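Local coordinates for putative uncharacterized protein (Burkholderia ambifaria, PDB 3W20) that probably hydroxylates or otherwise oxidises N-substituted L-amino acids as a 2-oxoglutarate-dependent dioxygenase, with a metal ion, here zinc, in its active site, at residues A25-L30 and L237-S242; K171-R176 and Q241-H246; R176-F181 and L260-T265. All blocks are in the same frame, centred on the assembly; numbering follows the deposited sequence.

Interaction 1: residues A25-L30 and L237-S242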
ATOM      1  N   ALA A  25      19.297 -17.118 -21.036  1.00 16.36           N
ATOM      2  CA  ALA A  25      20.109 -18.253 -20.713  1.00 16.10           C
ATOM      3  C   ALA A  25      20.878 -18.075 -19.386  1.00 17.34           C
ATOM      4  O   ALA A  25      21.011 -19.015 -18.622  1.00 17.46           O
ATOM      5  CB  ALA A  25      21.040 -18.658 -21.887  1.00 17.57           C
ATOM      6  N   ALA A  26      21.394 -16.875 -19.151  1.00 17.22           N
ATOM      7  CA  ALA A  26      22.138 -16.554 -17.929  1.00 16.50           C
ATOM      8  C   ALA A  26      21.193 -16.708 -16.709  1.00 15.75           C
ATOM      9  O   ALA A  26      21.542 -17.375 -15.728  1.00 16.51           O
ATOM     10  CB  ALA A  26      22.651 -15.136 -17.976  1.00 15.88           C
ATOM     11  N   ILE A  27      19.988 -16.182 -16.863  1.00 15.72           N
ATOM     12  CA  ILE A  27      18.970 -16.247 -15.776  1.00 17.17           C
ATOM     13  C   ILE A  27      18.619 -17.758 -15.570  1.00 17.87           C
ATOM     14  O   ILE A  27      18.533 -18.255 -14.431  1.00 15.95           O
ATOM     15  CB  ILE A  27      17.715 -15.423 -16.107  1.00 17.18           C
ATOM     16  CG1 ILE A  27      17.983 -13.916 -16.094  1.00 18.08           C
ATOM     17  CG2 ILE A  27      16.496 -15.809 -15.253  1.00 17.96           C
ATOM     18  CD1 ILE A  27      18.377 -13.387 -14.695  1.00 17.10           C
ATOM     19  N   HIS A  28      18.416 -18.506 -16.641  1.00 17.20           N
ATOM     20  CA  HIS A  28      18.163 -19.983 -16.456  1.00 18.48           C
ATOM     21  C   HIS A  28      19.296 -20.704 -15.738  1.00 18.06           C
ATOM     22  O   HIS A  28      19.034 -21.669 -14.941  1.00 19.21           O
ATOM     23  CB  HIS A  28      17.905 -20.630 -17.837  1.00 23.08           C
ATOM     24  CG  HIS A  28      17.713 -22.136 -17.799  1.00 27.85           C
ATOM     25  ND1 HIS A  28      18.751 -23.012 -17.720  1.00 35.26           N
ATOM     26  CD2 HIS A  28      16.550 -22.915 -17.843  1.00 36.76           C
ATOM     27  CE1 HIS A  28      18.273 -24.274 -17.668  1.00 33.02           C
ATOM     28  NE2 HIS A  28      16.936 -24.219 -17.795  1.00 32.80           N
ATOM     29  N   ALA A  29      20.560 -20.354 -16.049  1.00 17.41           N
ATOM     30  CA  ALA A  29      21.664 -21.035 -15.401  1.00 17.19           C
ATOM     31  C   ALA A  29      21.621 -20.720 -13.925  1.00 15.22           C
ATOM     32  O   ALA A  29      21.865 -21.600 -13.109  1.00 15.76           O
ATOM     33  CB  ALA A  29      23.037 -20.707 -16.047  1.00 18.34           C
ATOM     34  N   LEU A  30      21.304 -19.466 -13.576  1.00 14.14           N
ATOM     35  CA  LEU A  30      21.278 -19.135 -12.148  1.00 15.32           C
ATOM     36  C   LEU A  30      20.132 -19.895 -11.461  1.00 15.25           C
ATOM     37  O   LEU A  30      20.256 -20.380 -10.324  1.00 15.22           O
ATOM     38  CB  LEU A  30      21.145 -17.631 -11.950  1.00 13.41           C
ATOM     39  CG  LEU A  30      22.481 -16.946 -12.324  1.00 12.63           C
ATOM     40  CD1 LEU A  30      22.212 -15.488 -12.703  1.00 14.32           C
ATOM     41  CD2 LEU A  30      23.347 -16.978 -11.097  1.00 14.01           C
ATOM     42  N   LEU A 237      26.103  -5.892 -16.479  1.00 15.16           N
ATOM     43  CA  LEU A 237      24.947  -6.310 -15.672  1.00 15.66           C
ATOM     44  C   LEU A 237      25.466  -7.468 -14.823  1.00 14.65           C
ATOM     45  O   LEU A 237      26.006  -8.426 -15.362  1.00 15.91           O
ATOM     46  CB  LEU A 237      23.891  -6.871 -16.604  1.00 15.27           C
ATOM     47  CG  LEU A 237      22.648  -7.484 -15.912  1.00 16.36           C
ATOM     48  CD1 LEU A 237      21.856  -6.461 -15.058  1.00 21.16           C
ATOM     49  CD2 LEU A 237      21.769  -8.060 -17.041  1.00 18.53           C
ATOM     50  N   THR A 238      25.258  -7.368 -13.514  1.00 14.67           N
ATOM     51  CA  THR A 238      25.653  -8.428 -12.622  1.00 14.09           C
ATOM     52  C   THR A 238      24.366  -9.147 -12.132  1.00 14.17           C
ATOM     53  O   THR A 238      23.489  -8.459 -11.602  1.00 15.14           O
ATOM     54  CB  THR A 238      26.370  -7.817 -11.442  1.00 14.78           C
ATOM     55  OG1 THR A 238      27.569  -7.209 -11.957  1.00 15.94           O
ATOM     56  CG2 THR A 238      26.871  -8.907 -10.477  1.00 13.92           C
ATOM     57  N   LEU A 239      24.310 -10.464 -12.305  1.00 15.34           N
ATOM     58  CA  LEU A 239      23.154 -11.275 -11.924  1.00 13.98           C
ATOM     59  C   LEU A 239      23.692 -12.288 -10.901  1.00 13.83           C
ATOM     60  O   LEU A 239      24.793 -12.870 -11.122  1.00 15.79           O
ATOM     61  CB  LEU A 239      22.624 -11.975 -13.121  1.00 16.25           C
ATOM     62  CG  LEU A 239      22.152 -11.065 -14.277  1.00 17.72           C
ATOM     63  CD1 LEU A 239      21.948 -11.955 -15.478  1.00 18.01           C
ATOM     64  CD2 LEU A 239      20.820 -10.528 -13.772  1.00 18.45           C
ATOM     65  N   PHE A 240      23.079 -12.369  -9.717  1.00 12.85           N
ATOM     66  CA  PHE A 240      23.614 -13.247  -8.745  1.00 12.54           C
ATOM     67  C   PHE A 240      22.553 -13.810  -7.824  1.00 12.71           C
ATOM     68  O   PHE A 240      21.436 -13.267  -7.736  1.00 13.11           O
ATOM     69  CB  PHE A 240      24.658 -12.533  -7.816  1.00 12.24           C
ATOM     70  CG  PHE A 240      24.089 -11.381  -7.032  1.00 14.78           C
ATOM     71  CD1 PHE A 240      23.895 -11.471  -5.641  1.00 14.47           C
ATOM     72  CD2 PHE A 240      23.808 -10.164  -7.677  1.00 15.87           C
ATOM     73  CE1 PHE A 240      23.351 -10.369  -4.930  1.00 15.85           C
ATOM     74  CE2 PHE A 240      23.264  -9.076  -6.975  1.00 15.15           C
ATOM     75  CZ  PHE A 240      23.064  -9.159  -5.608  1.00 15.87           C
ATOM     76  N   GLN A 241      22.938 -14.886  -7.124  1.00 12.87           N
ATOM     77  CA  GLN A 241      21.963 -15.478  -6.169  1.00 12.70           C
ATOM     78  C   GLN A 241      21.950 -14.633  -4.907  1.00 13.71           C
ATOM     79  O   GLN A 241      22.932 -14.609  -4.084  1.00 13.81           O
ATOM     80  CB  GLN A 241      22.258 -16.968  -5.888  1.00 13.56           C
ATOM     81  CG  GLN A 241      22.107 -17.791  -7.125  1.00 12.81           C
ATOM     82  CD  GLN A 241      21.992 -19.294  -6.777  1.00 14.59           C
ATOM     83  OE1 GLN A 241      21.273 -19.646  -5.832  1.00 15.12           O
ATOM     84  NE2 GLN A 241      22.669 -20.148  -7.495  1.00 13.73           N
ATOM     85  N   SER A 242      20.827 -13.920  -4.646  1.00 11.40           N
ATOM     86  CA  SER A 242      20.903 -12.868  -3.645  1.00 12.03           C
ATOM     87  C   SER A 242      20.799 -13.384  -2.191  1.00 13.96           C
ATOM     88  O   SER A 242      21.030 -12.628  -1.245  1.00 12.77           O
ATOM     89  CB  SER A 242      19.881 -11.766  -3.938  1.00 12.67           C
ATOM     90  OG  SER A 242      18.552 -12.224  -3.657  1.00 13.00           O
TER

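Interaction 2: residues K171-R176 and Q241-H246. With ZN (zinc ion), chain C.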
ATOM      1  N   LYS A 171       5.841 -15.226   3.257  1.00 14.96           N
ATOM      2  CA  LYS A 171       6.490 -16.101   4.191  1.00 17.27           C
ATOM      3  C   LYS A 171       7.304 -17.176   3.449  1.00 18.17           C
ATOM      4  O   LYS A 171       8.068 -17.961   4.066  1.00 21.03           O
ATOM      5  CB  LYS A 171       5.455 -16.719   5.099  1.00 17.71           C
ATOM      6  CG  LYS A 171       4.871 -15.666   6.086  1.00 21.20           C
ATOM      7  CD  LYS A 171       4.095 -16.333   7.216  1.00 21.82           C
ATOM      8  CE  LYS A 171       3.241 -15.318   7.915  1.00 22.61           C
ATOM      9  NZ  LYS A 171       4.118 -14.502   8.813  1.00 22.04           N
ATOM     10  N   ARG A 172       7.177 -17.137   2.144  1.00 17.45           N
ATOM     11  CA  ARG A 172       7.832 -18.120   1.302  1.00 16.37           C
ATOM     12  C   ARG A 172       9.167 -17.609   0.769  1.00 16.67           C
ATOM     13  O   ARG A 172       9.256 -16.479   0.247  1.00 16.27           O
ATOM     14  CB  ARG A 172       6.921 -18.512   0.174  1.00 16.74           C
ATOM     15  CG  ARG A 172       7.585 -19.492  -0.813  1.00 18.76           C
ATOM     16  CD  ARG A 172       6.564 -19.801  -1.939  1.00 20.93           C
ATOM     17  NE  ARG A 172       7.159 -20.782  -2.837  1.00 22.97           N
ATOM     18  CZ  ARG A 172       6.668 -21.161  -4.001  1.00 24.12           C
ATOM     19  NH1 ARG A 172       5.567 -20.577  -4.509  1.00 26.10           N
ATOM     20  NH2 ARG A 172       7.350 -22.036  -4.729  1.00 22.54           N
ATOM     21  N   SER A 173      10.187 -18.449   0.953  1.00 14.36           N
ATOM     22  CA  SER A 173      11.550 -18.149   0.466  1.00 14.95           C
ATOM     23  C   SER A 173      11.755 -18.807  -0.865  1.00 14.58           C
ATOM     24  O   SER A 173      11.239 -19.922  -1.084  1.00 17.81           O
ATOM     25  CB  SER A 173      12.618 -18.625   1.433  1.00 13.55           C
ATOM     26  OG  SER A 173      14.003 -18.413   0.970  1.00 14.49           O
ATOM     27  N   PHE A 174      12.505 -18.128  -1.768  1.00 13.75           N
ATOM     28  CA  PHE A 174      12.820 -18.651  -3.090  1.00 14.84           C
ATOM     29  C   PHE A 174      14.309 -18.855  -3.130  1.00 14.52           C
ATOM     30  O   PHE A 174      15.080 -17.863  -3.075  1.00 12.82           O
ATOM     31  CB  PHE A 174      12.404 -17.617  -4.151  1.00 13.54           C
ATOM     32  CG  PHE A 174      10.876 -17.506  -4.294  1.00 16.95           C
ATOM     33  CD1 PHE A 174      10.222 -18.172  -5.329  1.00 16.62           C
ATOM     34  CD2 PHE A 174      10.111 -16.872  -3.319  1.00 17.20           C
ATOM     35  CE1 PHE A 174       8.820 -18.085  -5.471  1.00 17.04           C
ATOM     36  CE2 PHE A 174       8.706 -16.879  -3.396  1.00 18.69           C
ATOM     37  CZ  PHE A 174       8.066 -17.486  -4.493  1.00 15.82           C
ATOM     38  N   PRO A 175      14.786 -20.126  -3.122  1.00 14.72           N
ATOM     39  CA  PRO A 175      16.251 -20.263  -2.938  1.00 14.13           C
ATOM     40  C   PRO A 175      17.088 -19.723  -4.079  1.00 14.24           C
ATOM     41  O   PRO A 175      18.260 -19.387  -3.903  1.00 14.74           O
ATOM     42  CB  PRO A 175      16.451 -21.816  -2.837  1.00 16.47           C
ATOM     43  CG  PRO A 175      15.162 -22.391  -3.354  1.00 16.26           C
ATOM     44  CD  PRO A 175      14.061 -21.426  -3.175  1.00 14.60           C
ATOM     45  N   ARG A 176      16.495 -19.550  -5.271  1.00 13.24           N
ATOM     46  CA  ARG A 176      17.216 -18.977  -6.360  1.00 14.09           C
ATOM     47  C   ARG A 176      16.863 -17.508  -6.615  1.00 13.57           C
ATOM     48  O   ARG A 176      16.947 -17.038  -7.760  1.00 14.76           O
ATOM     49  CB  ARG A 176      17.089 -19.804  -7.663  1.00 14.45           C
ATOM     50  CG  ARG A 176      17.421 -21.299  -7.471  1.00 15.73           C
ATOM     51  CD  ARG A 176      18.824 -21.520  -6.848  1.00 16.20           C
ATOM     52  NE  ARG A 176      18.766 -22.773  -6.062  1.00 20.51           N
ATOM     53  CZ  ARG A 176      19.553 -23.036  -5.024  1.00 18.06           C
ATOM     54  NH1 ARG A 176      19.399 -24.172  -4.386  1.00 20.06           N
ATOM     55  NH2 ARG A 176      20.542 -22.231  -4.636  1.00 17.98           N
ATOM     56  N   GLN A 241      22.938 -14.886  -7.124  1.00 12.87           N
ATOM     57  CA  GLN A 241      21.963 -15.478  -6.169  1.00 12.70           C
ATOM     58  C   GLN A 241      21.950 -14.633  -4.907  1.00 13.71           C
ATOM     59  O   GLN A 241      22.932 -14.609  -4.084  1.00 13.81           O
ATOM     60  CB  GLN A 241      22.258 -16.968  -5.888  1.00 13.56           C
ATOM     61  CG  GLN A 241      22.107 -17.791  -7.125  1.00 12.81           C
ATOM     62  CD  GLN A 241      21.992 -19.294  -6.777  1.00 14.59           C
ATOM     63  OE1 GLN A 241      21.273 -19.646  -5.832  1.00 15.12           O
ATOM     64  NE2 GLN A 241      22.669 -20.148  -7.495  1.00 13.73           N
ATOM     65  N   SER A 242      20.827 -13.920  -4.646  1.00 11.40           N
ATOM     66  CA  SER A 242      20.903 -12.868  -3.645  1.00 12.03           C
ATOM     67  C   SER A 242      20.799 -13.384  -2.191  1.00 13.96           C
ATOM     68  O   SER A 242      21.030 -12.628  -1.245  1.00 12.77           O
ATOM     69  CB  SER A 242      19.881 -11.766  -3.938  1.00 12.67           C
ATOM     70  OG  SER A 242      18.552 -12.224  -3.657  1.00 13.00           O
ATOM     71  N   LYS A 243      20.489 -14.696  -2.019  1.00 11.91           N
ATOM     72  CA  LYS A 243      20.509 -15.252  -0.652  1.00 12.02           C
ATOM     73  C   LYS A 243      21.943 -15.403  -0.050  1.00 11.56           C
ATOM     74  O   LYS A 243      22.060 -15.574   1.192  1.00 13.07           O
ATOM     75  CB  LYS A 243      19.740 -16.588  -0.664  1.00 12.34           C
ATOM     76  CG  LYS A 243      18.241 -16.234  -0.616  1.00 11.95           C
ATOM     77  CD  LYS A 243      17.435 -17.523  -0.537  1.00 12.38           C
ATOM     78  CE  LYS A 243      17.708 -18.458   0.655  1.00 11.22           C
ATOM     79  NZ  LYS A 243      17.534 -17.746   1.996  1.00 11.42           N
ATOM     80  N   ASN A 244      22.952 -15.458  -0.941  1.00 13.49           N
ATOM     81  CA  ASN A 244      24.377 -15.499  -0.485  1.00 13.64           C
ATOM     82  C   ASN A 244      24.686 -14.158   0.122  1.00 14.17           C
ATOM     83  O   ASN A 244      24.330 -13.116  -0.451  1.00 14.14           O
ATOM     84  CB  ASN A 244      25.273 -15.751  -1.673  1.00 14.47           C
ATOM     85  CG  ASN A 244      24.970 -17.073  -2.346  1.00 18.95           C
ATOM     86  OD1 ASN A 244      24.847 -18.052  -1.725  1.00 23.05           O
ATOM     87  ND2 ASN A 244      25.005 -17.085  -3.625  1.00 27.06           N
ATOM     88  N   LEU A 245      25.320 -14.202   1.288  1.00 12.61           N
ATOM     89  CA  LEU A 245      25.813 -12.963   1.894  1.00 14.47           C
ATOM     90  C   LEU A 245      26.692 -12.152   0.889  1.00 14.53           C
ATOM     91  O   LEU A 245      27.494 -12.708   0.126  1.00 14.47           O
ATOM     92  CB  LEU A 245      26.578 -13.364   3.163  1.00 15.70           C
ATOM     93  CG  LEU A 245      26.706 -12.147   4.039  1.00 20.26           C
ATOM     94  CD1 LEU A 245      25.437 -11.972   4.847  1.00 20.44           C
ATOM     95  CD2 LEU A 245      27.952 -12.357   4.894  1.00 23.24           C
ATOM     96  N   HIS A 246      26.494 -10.833   0.858  1.00 14.06           N
ATOM     97  CA  HIS A 246      27.366 -10.007   0.004  1.00 14.95           C
ATOM     98  C   HIS A 246      27.450  -8.581   0.458  1.00 18.18           C
ATOM     99  O   HIS A 246      26.587  -8.144   1.198  1.00 19.21           O
ATOM    100  CB  HIS A 246      26.810 -10.010  -1.452  1.00 16.71           C
ATOM    101  CG  HIS A 246      25.351  -9.616  -1.584  1.00 16.84           C
ATOM    102  ND1 HIS A 246      24.319 -10.478  -1.335  1.00 18.20           N
ATOM    103  CD2 HIS A 246      24.799  -8.438  -2.028  1.00 19.36           C
ATOM    104  CE1 HIS A 246      23.132  -9.826  -1.581  1.00 17.99           C
ATOM    105  NE2 HIS A 246      23.440  -8.577  -2.047  1.00 19.37           N
TER
HETATM  106 ZN    ZN C 301      21.792  -7.219  -1.927  0.50 18.19          ZN
HETATM  107  O   HOH W   1      19.347 -16.667  -3.888  1.00 12.91           O

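Interaction 3: residues R176-F181 and L260-T265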
ATOM      1  N   ARG A 176      16.495 -19.550  -5.271  1.00 13.24           N
ATOM      2  CA  ARG A 176      17.216 -18.977  -6.360  1.00 14.09           C
ATOM      3  C   ARG A 176      16.863 -17.508  -6.615  1.00 13.57           C
ATOM      4  O   ARG A 176      16.947 -17.038  -7.760  1.00 14.76           O
ATOM      5  CB  ARG A 176      17.089 -19.804  -7.663  1.00 14.45           C
ATOM      6  CG  ARG A 176      17.421 -21.299  -7.471  1.00 15.73           C
ATOM      7  CD  ARG A 176      18.824 -21.520  -6.848  1.00 16.20           C
ATOM      8  NE  ARG A 176      18.766 -22.773  -6.062  1.00 20.51           N
ATOM      9  CZ  ARG A 176      19.553 -23.036  -5.024  1.00 18.06           C
ATOM     10  NH1 ARG A 176      19.399 -24.172  -4.386  1.00 20.06           N
ATOM     11  NH2 ARG A 176      20.542 -22.231  -4.636  1.00 17.98           N
ATOM     12  N   GLN A 177      16.372 -16.783  -5.590  1.00 12.04           N
ATOM     13  CA  GLN A 177      16.039 -15.348  -5.818  1.00 12.31           C
ATOM     14  C   GLN A 177      17.304 -14.688  -6.414  1.00 12.25           C
ATOM     15  O   GLN A 177      18.413 -14.906  -5.885  1.00 12.66           O
ATOM     16  CB  GLN A 177      15.712 -14.695  -4.488  1.00 11.10           C
ATOM     17  CG  GLN A 177      15.470 -13.143  -4.608  1.00 12.09           C
ATOM     18  CD  GLN A 177      14.946 -12.540  -3.309  1.00 11.70           C
ATOM     19  OE1 GLN A 177      14.087 -13.117  -2.655  1.00 12.65           O
ATOM     20  NE2 GLN A 177      15.353 -11.285  -3.047  1.00 11.98           N
ATOM     21  N   LEU A 178      17.122 -13.847  -7.459  1.00 11.81           N
ATOM     22  CA  LEU A 178      18.312 -13.222  -8.071  1.00 12.78           C
ATOM     23  C   LEU A 178      18.301 -11.760  -7.801  1.00 14.68           C
ATOM     24  O   LEU A 178      17.213 -11.157  -7.841  1.00 13.39           O
ATOM     25  CB  LEU A 178      18.319 -13.440  -9.583  1.00 13.26           C
ATOM     26  CG  LEU A 178      18.180 -14.923  -9.917  1.00 12.78           C
ATOM     27  CD1 LEU A 178      18.159 -15.013 -11.446  1.00 13.99           C
ATOM     28  CD2 LEU A 178      19.310 -15.805  -9.273  1.00 13.14           C
ATOM     29  N   GLY A 179      19.490 -11.160  -7.625  1.00 14.34           N
ATOM     30  CA  GLY A 179      19.614  -9.696  -7.738  1.00 15.23           C
ATOM     31  C   GLY A 179      20.179  -9.431  -9.143  1.00 15.10           C
ATOM     32  O   GLY A 179      20.943 -10.270  -9.680  1.00 15.45           O
ATOM     33  N   GLY A 180      19.804  -8.300  -9.755  1.00 15.88           N
ATOM     34  CA  GLY A 180      20.337  -7.957 -11.082  1.00 16.27           C
ATOM     35  C   GLY A 180      20.621  -6.463 -11.000  1.00 17.52           C
ATOM     36  O   GLY A 180      19.672  -5.669 -10.689  1.00 17.37           O
ATOM     37  N   PHE A 181      21.880  -6.021 -11.238  1.00 15.76           N
ATOM     38  CA  PHE A 181      22.060  -4.553 -11.291  1.00 16.56           C
ATOM     39  C   PHE A 181      23.040  -4.210 -12.395  1.00 16.70           C
ATOM     40  O   PHE A 181      24.030  -4.966 -12.651  1.00 16.60           O
ATOM     41  CB  PHE A 181      22.546  -3.996  -9.924  1.00 17.12           C
ATOM     42  CG  PHE A 181      23.914  -4.535  -9.464  1.00 19.03           C
ATOM     43  CD1 PHE A 181      25.098  -3.856  -9.773  1.00 17.01           C
ATOM     44  CD2 PHE A 181      24.008  -5.737  -8.708  1.00 19.16           C
ATOM     45  CE1 PHE A 181      26.350  -4.339  -9.344  1.00 21.07           C
ATOM     46  CE2 PHE A 181      25.243  -6.220  -8.293  1.00 18.21           C
ATOM     47  CZ  PHE A 181      26.449  -5.545  -8.590  1.00 21.26           C
ATOM     48  N   LEU A 260      17.145  -4.525  -9.715  1.00 15.39           N
ATOM     49  CA  LEU A 260      15.919  -5.097  -9.192  1.00 14.53           C
ATOM     50  C   LEU A 260      16.258  -6.520  -8.716  1.00 16.34           C
ATOM     51  O   LEU A 260      17.428  -6.910  -8.714  1.00 15.06           O
ATOM     52  CB  LEU A 260      14.876  -5.133 -10.291  1.00 13.96           C
ATOM     53  CG  LEU A 260      15.226  -5.698 -11.657  1.00 15.44           C
ATOM     54  CD1 LEU A 260      15.321  -7.243 -11.742  1.00 16.24           C
ATOM     55  CD2 LEU A 260      14.171  -5.181 -12.681  1.00 14.52           C
ATOM     56  N   PHE A 261      15.212  -7.229  -8.283  1.00 14.94           N
ATOM     57  CA  PHE A 261      15.341  -8.636  -7.942  1.00 14.31           C
ATOM     58  C   PHE A 261      14.307  -9.427  -8.741  1.00 14.26           C
ATOM     59  O   PHE A 261      13.239  -8.923  -9.181  1.00 13.29           O
ATOM     60  CB  PHE A 261      15.053  -8.799  -6.423  1.00 13.72           C
ATOM     61  CG  PHE A 261      16.105  -8.163  -5.589  1.00 14.21           C
ATOM     62  CD1 PHE A 261      17.258  -8.901  -5.199  1.00 13.84           C
ATOM     63  CD2 PHE A 261      15.948  -6.826  -5.154  1.00 16.66           C
ATOM     64  CE1 PHE A 261      18.275  -8.322  -4.422  1.00 16.15           C
ATOM     65  CE2 PHE A 261      16.962  -6.237  -4.358  1.00 18.93           C
ATOM     66  CZ  PHE A 261      18.127  -6.948  -4.041  1.00 17.24           C
ATOM     67  N   LEU A 262      14.600 -10.715  -8.884  1.00 14.00           N
ATOM     68  CA  LEU A 262      13.726 -11.627  -9.602  1.00 13.30           C
ATOM     69  C   LEU A 262      13.426 -12.862  -8.769  1.00 14.15           C
ATOM     70  O   LEU A 262      14.302 -13.379  -8.151  1.00 13.84           O
ATOM     71  CB  LEU A 262      14.481 -12.099 -10.848  1.00 15.31           C
ATOM     72  CG  LEU A 262      14.708 -11.062 -11.957  1.00 16.98           C
ATOM     73  CD1 LEU A 262      15.863 -11.589 -12.815  1.00 21.53           C
ATOM     74  CD2 LEU A 262      13.461 -10.864 -12.806  1.00 18.01           C
ATOM     75  N   ILE A 263      12.181 -13.332  -8.759  1.00 14.45           N
ATOM     76  CA  ILE A 263      11.876 -14.667  -8.303  1.00 13.85           C
ATOM     77  C   ILE A 263      11.067 -15.431  -9.353  1.00 14.85           C
ATOM     78  O   ILE A 263      10.318 -14.851 -10.112  1.00 14.22           O
ATOM     79  CB  ILE A 263      11.081 -14.687  -6.957  1.00 16.04           C
ATOM     80  CG1 ILE A 263       9.860 -13.731  -7.008  1.00 16.38           C
ATOM     81  CG2 ILE A 263      12.050 -14.254  -5.875  1.00 15.58           C
ATOM     82  CD1 ILE A 263       9.017 -13.835  -5.716  1.00 17.08           C
ATOM     83  N   HIS A 264      11.269 -16.731  -9.403  1.00 16.09           N
ATOM     84  CA  HIS A 264      10.563 -17.516 -10.415  1.00 17.88           C
ATOM     85  C   HIS A 264       9.359 -18.149  -9.765  1.00 18.11           C
ATOM     86  O   HIS A 264       9.473 -19.140  -9.056  1.00 17.68           O
ATOM     87  CB  HIS A 264      11.505 -18.570 -10.966  1.00 18.80           C
ATOM     88  CG  HIS A 264      10.992 -19.220 -12.243  1.00 22.07           C
ATOM     89  ND1 HIS A 264      11.752 -20.090 -12.964  1.00 25.03           N
ATOM     90  CD2 HIS A 264       9.795 -19.059 -12.939  1.00 23.16           C
ATOM     91  CE1 HIS A 264      11.037 -20.483 -14.084  1.00 24.77           C
ATOM     92  NE2 HIS A 264       9.860 -19.850 -14.067  1.00 22.02           N
ATOM     93  N   THR A 265       8.192 -17.576 -10.004  1.00 19.83           N
ATOM     94  CA  THR A 265       6.974 -18.118  -9.384  1.00 21.25           C
ATOM     95  C   THR A 265       6.238 -19.069 -10.304  1.00 22.75           C
ATOM     96  O   THR A 265       6.594 -19.188 -11.490  1.00 21.00           O
ATOM     97  CB  THR A 265       6.008 -17.010  -8.954  1.00 22.79           C
ATOM     98  OG1 THR A 265       5.335 -16.487 -10.090  1.00 24.23           O
ATOM     99  CG2 THR A 265       6.812 -15.881  -8.270  1.00 24.49           C
TER

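Interaction 1: residues A25-L30 and L237-S242
Helix segment 25-30 runs nearly parallel to strand segment 237-241, the two axes 20° apart and 9.1 Å at closest approach, with Ile27 level with Leu239 and Leu30 with Gln241. Leu239 is the common partner of three helix residues, of which Leu30 gives the largest share of the contact. The branched end of Leu239 faces Ala26 and Ile27: CD1 lies 4.1 Å from Ala26 CB, while Ile27 CD1 sits 3.9 Å from Leu239 CD2 and equally near CD1, so the tip of the isoleucine is set against the fork of the leucine. Leu30 instead works at the base of the same side chain, its CD1 packed 3.6 Å from Leu239 CB. Both Ile27 and Leu30 cross Leu239 at about a right angle, and CG1 of Ile27 lies beside its backbone N (chi1 -69°), a turn that brings CD1 to the leucine. At the polar end of the contact, the amide of Gln241 lies near the last turn of the helix, NE2 3.7 Å from Leu30 O. That amide is held by other partners: NE2 bonds to Ala35 O and Asp33 OD1, and OE1 to Arg199. This is helix-on-sheet packing against the double-stranded beta-helix. Helix 23-31 also rests on Ile38 and Met40 of strand 37-41 and on Leu178 of strand 178-185, the two strands that flank 236-241 in the sheet.

Interaction 2: residues K171-R176 and Q241-H246
A water molecule joins the backbones of the two loops: it donates to Pro175 O at 2.9 Å and accepts from Lys243 N, also at 2.9 Å. The second loop opens with a type I beta turn, Gln241 to Asn244, leading out of a strand of the double-stranded beta-helix to the metal ligand His246. Arg176 makes the direct bond. Its chain bends at chi2 (-55°), bringing the guanidinium to the Gln241 amide, and NH2 donates to OE1 over 2.9 Å in a nearly straight bond, 170° at the hydrogen. OE1 receives it on a lone pair in its carbonyl plane and at the edge of the guanidinium, although the two flat groups stand almost perpendicular. Arg199 also donates to that oxygen, so two arginines share it and would be expected to polarise the amide. Pro175 CB covers the centre of one guanidinium face.

Lys243 lies over the backbone of the first loop, with CD 3.5 Å from Phe174 O and 3.8 Å from Pro175 CA. Bends at chi3 and chi4 curl its end round toward Ser173, whose OG is 3.7 Å from Lys243 CE. Asp158 ties these two side chains together, forming a salt bridge with Lys243 and a hydrogen bond with Ser173. Beyond the turn, His246 ND1 donates to Asn244 O in the ring plane, which fixes the rotation of the imidazole; His155 and Asp157 complete the zinc site, and His246 NE2 binds the zinc at 2.1 Å.

Interaction 3: residues R176-F181 and L260-T265
Leu178 and Leu262 face each other as a hydrogen-bonded antiparallel pair, and Gly180 and Leu260 form a second, in the core sheet of the double-stranded beta-helix. Four backbone bonds join the strands. Leu178 N gives its hydrogen to Leu262 O over 2.9 Å, and Leu262 N returns one to Leu178 O at 2.8 Å; Gly180 N donates to Leu260 O at 2.9 Å and Leu260 N to Gly180 O at 2.9 Å. Leu178 O also receives a CA-H...O contact from Phe261 CA at 3.1 Å, while Leu262 O takes a similar CA-H...O contact from Gln177 CA. Between the two pairs lies Gly179 with Phe261, a non-hydrogen-bonded pair: here Gly179 turns its backbone bonding to Phe240 of strand 236-241, and Phe261 to Phe272 of strand 268-272, so this pair bonds outward, to the next strand on each side.

Leu178 and Leu262 lie on the face of the sheet that meets helix 23-31, where both touch Ile27. The other face carries Phe261, whose ring also packs on Asp157, a zinc ligand, and lies close to Arg141 of the 2-oxoglutarate site. Gly179 CA stands 3.6 Å from Phe261 CD1, and the absence of a side chain there lets the ring lean across the neighbouring strand. Gln177 borders the same ring. CG trans to N (chi1 175°) and an extended chain carry its amide out to the ring, where the two planes stand 77° apart. OE1 accepts from Val159 N, leaving the amide nitrogen on the ring side. The stem of this side chain runs past Ile263, with CG 3.8 Å from Ile263 CG2, and at its end Gln177 NE2 comes within 3.7 Å of Phe261 CD1.

Interactions 1 and 3 are buried and belong to one sheet, since strand 178-185 lies between strands 236-241 and 255-265. Interaction 1 adds a helix to that sheet through apolar side chains, without a hydrogen bond across it, whereas interaction 3 is built on backbone bonding. They meet through backbone bonding between 236-241 and 178-185, and again where Ile27 CD1 packs against Leu262 CD1. Interaction 2 is partly exposed and joins loops, so water, amide and charged groups replace the apolar packing. Its loops lead into strand 178-185 and out of strand 236-241: Gln241 and Ser242 are shared with interaction 1, Arg176 with interaction 3. Phe240, facing the zinc, brings interaction 1 against His246 as an edge-to-face ring pair.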